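Local coordinates for rhogap protein (Gallus gallus, PDB 1F7C) that switches off Rho-family GTPases by stimulating GTP hydrolysis on RhoA and Cdc42, this chain being its all-helical RhoGAP (BH) domain, at residues 57-62 with 178-183; 171-176 with 208-213. All blocks are in the same frame, centred on the assembly; numbering follows the deposited sequence.

Contact 1: residues 57-62 with 178-183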
# COMPACT_ATOMS: atom_id res chain seq x y z
N GLY A 57 15.42 1.63 4.21
CA GLY A 57 14.23 1.91 4.99
C GLY A 57 13.08 2.59 4.26
O GLY A 57 12.33 3.36 4.87
N LEU A 58 12.93 2.31 2.97
CA LEU A 58 11.85 2.89 2.18
C LEU A 58 10.50 2.66 2.85
O LEU A 58 10.12 1.52 3.13
CB LEU A 58 11.79 2.27 0.78
CG LEU A 58 12.71 2.75 -0.35
CD1 LEU A 58 12.46 1.88 -1.58
CD2 LEU A 58 12.43 4.22 -0.67
N TYR A 59 9.79 3.76 3.11
CA TYR A 59 8.47 3.72 3.75
C TYR A 59 8.49 3.46 5.26
O TYR A 59 7.46 3.51 5.92
CB TYR A 59 7.57 2.70 3.03
CG TYR A 59 7.27 3.07 1.59
CD1 TYR A 59 7.88 2.38 0.53
CD2 TYR A 59 6.40 4.11 1.29
CE1 TYR A 59 7.63 2.74 -0.81
CE2 TYR A 59 6.14 4.48 -0.04
CZ TYR A 59 6.75 3.79 -1.08
OH TYR A 59 6.47 4.16 -2.38
N ARG A 60 9.67 3.18 5.81
CA ARG A 60 9.81 2.94 7.24
C ARG A 60 10.32 4.26 7.84
O ARG A 60 9.87 4.70 8.89
CB ARG A 60 10.82 1.82 7.51
CG ARG A 60 11.08 1.55 8.99
CD ARG A 60 12.46 0.94 9.21
NE ARG A 60 12.52 -0.47 8.84
CZ ARG A 60 13.65 -1.10 8.50
NH1 ARG A 60 14.80 -0.44 8.48
NH2 ARG A 60 13.63 -2.39 8.19
N ILE A 61 11.26 4.87 7.13
CA ILE A 61 11.85 6.14 7.55
C ILE A 61 10.86 7.25 7.23
O ILE A 61 10.43 7.39 6.09
CB ILE A 61 13.18 6.41 6.80
CG1 ILE A 61 14.21 5.35 7.18
CG2 ILE A 61 13.68 7.81 7.11
CD1 ILE A 61 14.46 5.23 8.68
N VAL A 62 10.52 8.02 8.25
CA VAL A 62 9.57 9.11 8.11
C VAL A 62 10.26 10.43 7.78
O VAL A 62 11.33 10.73 8.31
CB VAL A 62 8.77 9.28 9.40
CG1 VAL A 62 7.73 10.36 9.23
CG2 VAL A 62 8.11 7.95 9.76
N VAL A 178 4.45 -4.65 7.79
CA VAL A 178 4.34 -3.94 9.06
C VAL A 178 3.99 -2.47 8.85
O VAL A 178 3.22 -1.90 9.61
CB VAL A 178 5.66 -4.03 9.88
CG1 VAL A 178 5.70 -2.94 10.95
CG2 VAL A 178 5.77 -5.40 10.53
N VAL A 179 4.57 -1.87 7.81
CA VAL A 179 4.32 -0.46 7.52
C VAL A 179 2.96 -0.21 6.89
O VAL A 179 2.29 0.77 7.20
CB VAL A 179 5.36 0.12 6.56
CG1 VAL A 179 5.03 1.57 6.26
CG2 VAL A 179 6.75 0.01 7.17
N PHE A 180 2.54 -1.11 6.01
CA PHE A 180 1.28 -0.91 5.30
C PHE A 180 0.04 -1.60 5.85
O PHE A 180 -1.07 -1.22 5.50
CB PHE A 180 1.46 -1.25 3.81
CG PHE A 180 2.23 -0.21 3.05
CD1 PHE A 180 3.62 -0.28 2.95
CD2 PHE A 180 1.57 0.86 2.45
CE1 PHE A 180 4.35 0.70 2.28
CE2 PHE A 180 2.28 1.85 1.78
CZ PHE A 180 3.68 1.77 1.69
N GLY A 181 0.24 -2.62 6.68
CA GLY A 181 -0.88 -3.33 7.26
C GLY A 181 -1.84 -2.40 7.98
O GLY A 181 -3.03 -2.40 7.70
N PRO A 182 -1.33 -1.57 8.91
CA PRO A 182 -2.20 -0.64 9.64
C PRO A 182 -2.60 0.58 8.83
O PRO A 182 -3.49 1.33 9.23
CB PRO A 182 -1.34 -0.28 10.85
CG PRO A 182 0.01 -0.22 10.26
CD PRO A 182 0.06 -1.45 9.37
N THR A 183 -1.97 0.78 7.68
CA THR A 183 -2.26 1.93 6.84
C THR A 183 -3.34 1.65 5.81
O THR A 183 -3.99 2.57 5.32
CB THR A 183 -1.00 2.38 6.07
OG1 THR A 183 0.07 2.59 7.00
CG2 THR A 183 -1.28 3.66 5.31
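The turn of residues 57-61 lies beside helix 173-184, with Arg60 CA and Val179 CA, the nearest pair of alpha carbons, 6.5 Å apart. This is the arginine-finger loop of the RhoGAP fold: Arg60 is predicted to be the finger that enters the GTPase active site and stabilises the transition state of GTP hydrolysis. The turn is tied by its own backbone, since Gly57 O accepts from both Arg60 N and Ile61 N. Gly57 suits its place because its phi is positive and a beta carbon there would run into Ile61 CG1.

The aromatic pair carries the buried side of the contact. With CG beside the backbone N (chi1 -74°), Phe180 brings the CE1-CZ edge of its ring over one face of Tyr59, a T-shaped stack whose centroids are 5.3 Å apart and whose planes meet at 65°. The approach is off-centre: Phe180 CZ comes to 3.6 Å from Tyr59 CD2, near the rim of the phenol. Tyrosine suits the place because its ring packs on Ile45 and Val48 of helix 35-51 and on Thr98 and Leu101 of helix 94-106, while its OH is hydrogen-bonded to His158 NE2.

Nearer the surface, beta-branched Val179 lays its two methyls against the Tyr59-Arg60 backbone. Its CG2 leans on Arg60, 4.2 Å from CA, so it meets the root of the finger and leaves the guanidinium group alone. Tyr59 O already receives a hydrogen bond from Lys102 NZ, which is likely to steady the peptide leading into Arg60. Against this same oxygen, with CG1 anti to the backbone N of its own residue, Val179 sets that methyl in a tight packing contact: Val179 CG1 to Tyr59 O is 3.1 Å.

Contact 2: residues 171-176 with 208-213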
# COMPACT_ATOMS: atom_id res chain seq x y z
N MET A 171 14.13 -3.47 2.88
CA MET A 171 12.68 -3.62 3.00
C MET A 171 12.13 -4.90 2.40
O MET A 171 11.76 -4.95 1.23
CB MET A 171 11.96 -2.41 2.41
CG MET A 171 12.25 -1.10 3.13
SD MET A 171 11.99 -1.16 4.95
CE MET A 171 10.16 -1.30 5.04
N THR A 172 12.10 -5.94 3.22
CA THR A 172 11.59 -7.23 2.81
C THR A 172 10.07 -7.16 2.79
O THR A 172 9.48 -6.17 3.22
CB THR A 172 11.99 -8.33 3.80
OG1 THR A 172 11.39 -8.07 5.07
CG2 THR A 172 13.51 -8.38 3.96
N VAL A 173 9.45 -8.23 2.31
CA VAL A 173 7.99 -8.31 2.25
C VAL A 173 7.43 -8.10 3.66
O VAL A 173 6.56 -7.27 3.88
CB VAL A 173 7.56 -9.69 1.71
CG1 VAL A 173 6.05 -9.87 1.85
CG2 VAL A 173 7.98 -9.82 0.25
N ALA A 174 7.96 -8.86 4.61
CA ALA A 174 7.52 -8.76 6.00
C ALA A 174 7.64 -7.33 6.53
O ALA A 174 6.72 -6.84 7.19
CB ALA A 174 8.32 -9.72 6.86
N ASN A 175 8.76 -6.66 6.25
CA ASN A 175 8.94 -5.28 6.71
C ASN A 175 7.94 -4.32 6.07
O ASN A 175 7.53 -3.34 6.68
CB ASN A 175 10.36 -4.79 6.40
CG ASN A 175 11.40 -5.39 7.31
OD1 ASN A 175 11.08 -5.98 8.34
ND2 ASN A 175 12.67 -5.23 6.94
N LEU A 176 7.55 -4.57 4.83
CA LEU A 176 6.60 -3.70 4.18
C LEU A 176 5.22 -3.97 4.76
O LEU A 176 4.41 -3.06 4.90
CB LEU A 176 6.63 -3.91 2.66
CG LEU A 176 7.95 -3.42 2.02
CD1 LEU A 176 8.07 -3.90 0.58
CD2 LEU A 176 8.01 -1.90 2.11
N LEU A 208 -0.66 -10.15 -0.53
CA LEU A 208 -0.93 -9.33 -1.70
C LEU A 208 0.33 -8.94 -2.46
O LEU A 208 0.30 -8.78 -3.68
CB LEU A 208 -1.70 -8.07 -1.31
CG LEU A 208 -3.17 -8.29 -0.92
CD1 LEU A 208 -3.81 -6.96 -0.58
CD2 LEU A 208 -3.92 -8.95 -2.07
N ILE A 209 1.44 -8.76 -1.74
CA ILE A 209 2.71 -8.40 -2.36
C ILE A 209 3.29 -9.62 -3.09
O ILE A 209 3.69 -9.53 -4.25
CB ILE A 209 3.74 -7.90 -1.31
CG1 ILE A 209 3.27 -6.57 -0.71
CG2 ILE A 209 5.13 -7.74 -1.95
CD1 ILE A 209 4.12 -6.09 0.46
N GLU A 210 3.30 -10.76 -2.42
CA GLU A 210 3.85 -11.97 -3.01
C GLU A 210 3.05 -12.65 -4.12
O GLU A 210 3.61 -13.43 -4.87
CB GLU A 210 4.15 -12.98 -1.90
CG GLU A 210 5.45 -12.67 -1.17
CD GLU A 210 5.78 -13.66 -0.08
OE1 GLU A 210 5.75 -14.88 -0.37
OE2 GLU A 210 6.06 -13.23 1.06
N ASN A 211 1.76 -12.34 -4.24
CA ASN A 211 0.95 -12.96 -5.28
C ASN A 211 0.21 -11.92 -6.09
O ASN A 211 -0.88 -12.20 -6.60
CB ASN A 211 -0.07 -13.90 -4.66
CG ASN A 211 0.56 -14.95 -3.76
OD1 ASN A 211 1.11 -15.95 -4.22
ND2 ASN A 211 0.51 -14.70 -2.45
N HIS A 212 0.79 -10.72 -6.21
CA HIS A 212 0.11 -9.65 -6.93
C HIS A 212 -0.20 -9.97 -8.40
O HIS A 212 -1.26 -9.62 -8.89
CB HIS A 212 0.90 -8.34 -6.81
CG HIS A 212 2.16 -8.31 -7.61
ND1 HIS A 212 2.21 -7.82 -8.89
CD2 HIS A 212 3.41 -8.74 -7.32
CE1 HIS A 212 3.44 -7.94 -9.37
NE2 HIS A 212 4.19 -8.50 -8.43
N GLU A 213 0.71 -10.65 -9.09
CA GLU A 213 0.48 -10.99 -10.49
C GLU A 213 -0.79 -11.81 -10.65
O GLU A 213 -1.68 -11.44 -11.40
CB GLU A 213 1.67 -11.78 -11.05
CG GLU A 213 3.01 -11.12 -10.80
CD GLU A 213 3.83 -10.93 -12.07
OE1 GLU A 213 4.98 -10.43 -11.97
OE2 GLU A 213 3.33 -11.29 -13.16
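Val173, in the first turn of helix 173-184, packs against Ile209 in the last turn of helix 198-210, a helix-helix contact within the all-helical RhoGAP fold; their alpha carbons are 7.0 Å apart. The tightly packed part is apolar and buried. Ile209 points both of its branches at the other helix: CG2 meets Val173 CG2 at 4.2 Å, and CD1, at the end of the longer arm, reaches Leu176 CB at 4.0 Å. Isoleucine suits the place because one side chain can touch successive turns. Leu176 also packs on Ala163 of helix 146-164.

The solvent side is looser in character, a single exposed glutamate chain with no hydrogen bond across. Glu210 crosses Val173 at about a right angle and runs extended (chi2 -180°), carrying its carboxylate out over the valine, with CG alongside both methyls. Compact, two-methyl valine thus meets both partners at once; with an alanine here, Ile209 CG2 would probably lose its methyl partner and Glu210 the surface it lies across. Before the helix, Thr172 suits the N-cap because its hydroxyl OG1 can accept from Asn175 N. At the exposed edge, Glu210 OE2 rests 3.5 Å from Val173 CG1.

In the fold
From the N terminus the chain runs through helix 35-51 into the finger loop 57-62, then through the helices up to 166-169 before residues 171-176 open helix 173-184. Residues 178-183, farther along that helix, return to the finger loop and close contact 1 across 115 intervening residues. Contact 2 closes later and over a shorter span, when the end of helix 198-210 comes back to 171-176. Since 171-176 lies inside the loop closed by contact 1 and 208-213 beyond it, the two contacts cross. Helix 173-184 is common to both, joining the finger loop to helix 198-210; Met171 and Asn175 also touch Arg60 directly.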